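Local coordinates for hydroxylacyl-CoA dehydrogenase (Streptomyces coelicolor, PDB 5BKA), which probably takes part in biosynthesis of the polyketide actinorhodin as a noncanonical member of the NTF2-like superfamily, at residues B[16-21]-B[121-126]. Sequence-based numbering, arbitrary orientation.
Sequences SFYGHQ and DVLVRG
The cone-like NTF2 fold, in which an N-terminal helix lies across a strongly curved sheet, is well illustrated where Phe-17 and Tyr-18 of helix 10-26 meet Asp-121 and Leu-123 of strand 112-124. Helix and strand run steeply across one another, at 109° between their N-to-C directions, with axes 12.8 Å apart, so long side chains must bridge the gap. Asp-121 and Leu-123, two residues apart, both face the helix, whereas Val-122 between them points away. Tyr-18, Asp-121 and Leu-123 are all buried. Tyr-18 and Asp-121 reach out from opposite directions, and the phenol OH of Tyr-18 comes within 2.6 Å of Asp-121 OD2, a weak hydrogen bond. Ring and carboxylate planes are turned 58° apart. The stronger partner of that carboxylate is Arg-136 of strand 132-140, whose NH2 forms a salt bridge with OD2 and also donates to Gln-21 OE1. Phe-80 packs edge-to-face with the Tyr-18 ring. Beside the polar pair, Phe-17 and Leu-123 make the apolar contact. A chi1 of 177° sets CG of Phe-17 opposite the main-chain nitrogen, and the ring and the Leu-123 side chain run alongside each other in opposite directions. Leu-123 divides its branches: CD1 lies 4.1 Å from Tyr-18 OH, while CD2 meets the Phe-17 ring obliquely, 3.7 Å from CE2.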
loop_
_atom_site.group_PDB
_atom_site.type_symbol
_atom_site.label_atom_id
_atom_site.label_comp_id
_atom_site.label_asym_id
_atom_site.label_seq_id
_atom_site.Cartn_x
_atom_site.Cartn_y
_atom_site.Cartn_z
ATOM N N SER B 16 -4.210 -0.496 10.297
ATOM C CA SER B 16 -5.404 -1.331 10.381
ATOM C C SER B 16 -6.668 -0.480 10.385
ATOM O O SER B 16 -7.655 -0.808 9.716
ATOM C CB SER B 16 -5.342 -2.212 11.629
ATOM O OG SER B 16 -6.513 -3.001 11.750
ATOM N N PHE B 17 -6.665 0.600 11.170
ATOM C CA PHE B 17 -7.782 1.541 11.173
ATOM C C PHE B 17 -8.089 2.027 9.761
ATOM O O PHE B 17 -9.249 2.045 9.336
ATOM C CB PHE B 17 -7.461 2.715 12.101
ATOM C CG PHE B 17 -8.514 3.788 12.119
ATOM C CD1 PHE B 17 -9.669 3.632 12.867
ATOM C CD2 PHE B 17 -8.340 4.959 11.398
ATOM C CE1 PHE B 17 -10.637 4.621 12.888
ATOM C CE2 PHE B 17 -9.304 5.951 11.416
ATOM C CZ PHE B 17 -10.453 5.781 12.163
ATOM N N TYR B 18 -7.051 2.414 9.013
ATOM C CA TYR B 18 -7.252 2.879 7.644
ATOM C C TYR B 18 -7.743 1.755 6.738
ATOM O O TYR B 18 -8.552 1.990 5.833
ATOM C CB TYR B 18 -5.955 3.471 7.094
ATOM C CG TYR B 18 -5.628 4.850 7.617
ATOM C CD1 TYR B 18 -6.624 5.677 8.120
ATOM C CD2 TYR B 18 -4.324 5.326 7.602
ATOM C CE1 TYR B 18 -6.327 6.938 8.598
ATOM C CE2 TYR B 18 -4.019 6.585 8.076
ATOM C CZ TYR B 18 -5.024 7.387 8.573
ATOM O OH TYR B 18 -4.722 8.642 9.046
ATOM N N GLY B 19 -7.256 0.531 6.959
ATOM C CA GLY B 19 -7.672 -0.580 6.116
ATOM C C GLY B 19 -9.164 -0.839 6.191
ATOM O O GLY B 19 -9.840 -0.957 5.166
ATOM N N HIS B 20 -9.698 -0.932 7.411
ATOM C CA HIS B 20 -11.137 -1.105 7.585
ATOM C C HIS B 20 -11.903 0.125 7.117
ATOM O O HIS B 20 -12.963 0.003 6.490
ATOM C CB HIS B 20 -11.455 -1.407 9.049
ATOM C CG HIS B 20 -11.042 -2.777 9.491
ATOM N ND1 HIS B 20 -11.896 -3.859 9.457
ATOM C CD2 HIS B 20 -9.868 -3.239 9.979
ATOM C CE1 HIS B 20 -11.264 -4.929 9.904
ATOM N NE2 HIS B 20 -10.031 -4.581 10.226
ATOM N N GLN B 21 -11.383 1.318 7.417
ATOM C CA GLN B 21 -12.091 2.555 7.099
ATOM C C GLN B 21 -12.303 2.705 5.596
ATOM O O GLN B 21 -13.423 2.960 5.137
ATOM C CB GLN B 21 -11.317 3.747 7.664
ATOM C CG GLN B 21 -11.919 5.109 7.370
ATOM C CD GLN B 21 -11.099 6.242 7.961
ATOM O OE1 GLN B 21 -9.895 6.339 7.730
ATOM N NE2 GLN B 21 -11.749 7.102 8.736
ATOM N N ASP B 121 -4.811 13.959 8.585
ATOM C CA ASP B 121 -5.758 13.428 9.550
ATOM C C ASP B 121 -5.388 13.857 10.962
ATOM O O ASP B 121 -4.209 14.031 11.286
ATOM C CB ASP B 121 -5.811 11.898 9.489
ATOM C CG ASP B 121 -6.678 11.384 8.357
ATOM O OD1 ASP B 121 -7.387 12.196 7.728
ATOM O OD2 ASP B 121 -6.652 10.162 8.102
ATOM N N VAL B 122 -6.413 14.016 11.798
ATOM C CA VAL B 122 -6.250 14.201 13.234
ATOM C C VAL B 122 -6.998 13.065 13.927
ATOM O O VAL B 122 -8.230 12.982 13.837
ATOM C CB VAL B 122 -6.765 15.573 13.694
ATOM C CG1 VAL B 122 -6.621 15.704 15.207
ATOM C CG2 VAL B 122 -6.019 16.689 12.990
ATOM N N LEU B 123 -6.249 12.196 14.607
ATOM C CA LEU B 123 -6.772 11.004 15.258
ATOM C C LEU B 123 -6.832 11.221 16.763
ATOM O O LEU B 123 -5.938 11.847 17.338
ATOM C CB LEU B 123 -5.912 9.789 14.925
ATOM C CG LEU B 123 -6.008 9.273 13.486
ATOM C CD1 LEU B 123 -4.808 8.410 13.130
ATOM C CD2 LEU B 123 -7.302 8.503 13.289
ATOM N N VAL B 124 -7.868 10.680 17.405
ATOM C CA VAL B 124 -7.993 10.768 18.852
ATOM C C VAL B 124 -8.280 9.391 19.430
ATOM O O VAL B 124 -8.743 8.475 18.747
ATOM C CB VAL B 124 -9.090 11.760 19.302
ATOM C CG1 VAL B 124 -8.750 13.181 18.889
ATOM C CG2 VAL B 124 -10.452 11.345 18.766
ATOM N N ARG B 125 -7.987 9.268 20.728
ATOM C CA ARG B 125 -8.041 7.999 21.428
ATOM C C ARG B 125 -9.309 8.004 22.293
ATOM O O ARG B 125 -10.384 7.643 21.797
ATOM C CB ARG B 125 -6.738 7.819 22.215
ATOM C CG ARG B 125 -6.669 6.735 23.263
ATOM C CD ARG B 125 -6.469 5.382 22.654
ATOM N NE ARG B 125 -5.156 5.233 22.038
ATOM C CZ ARG B 125 -4.865 4.254 21.192
ATOM N NH1 ARG B 125 -5.794 3.362 20.903
ATOM N NH2 ARG B 125 -3.659 4.146 20.653
ATOM N N GLY B 126 -9.233 8.419 23.539
ATOM C CA GLY B 126 -10.414 8.493 24.376
ATOM C C GLY B 126 -10.375 7.489 25.513
ATOM O O GLY B 126 -9.363 6.835 25.782
#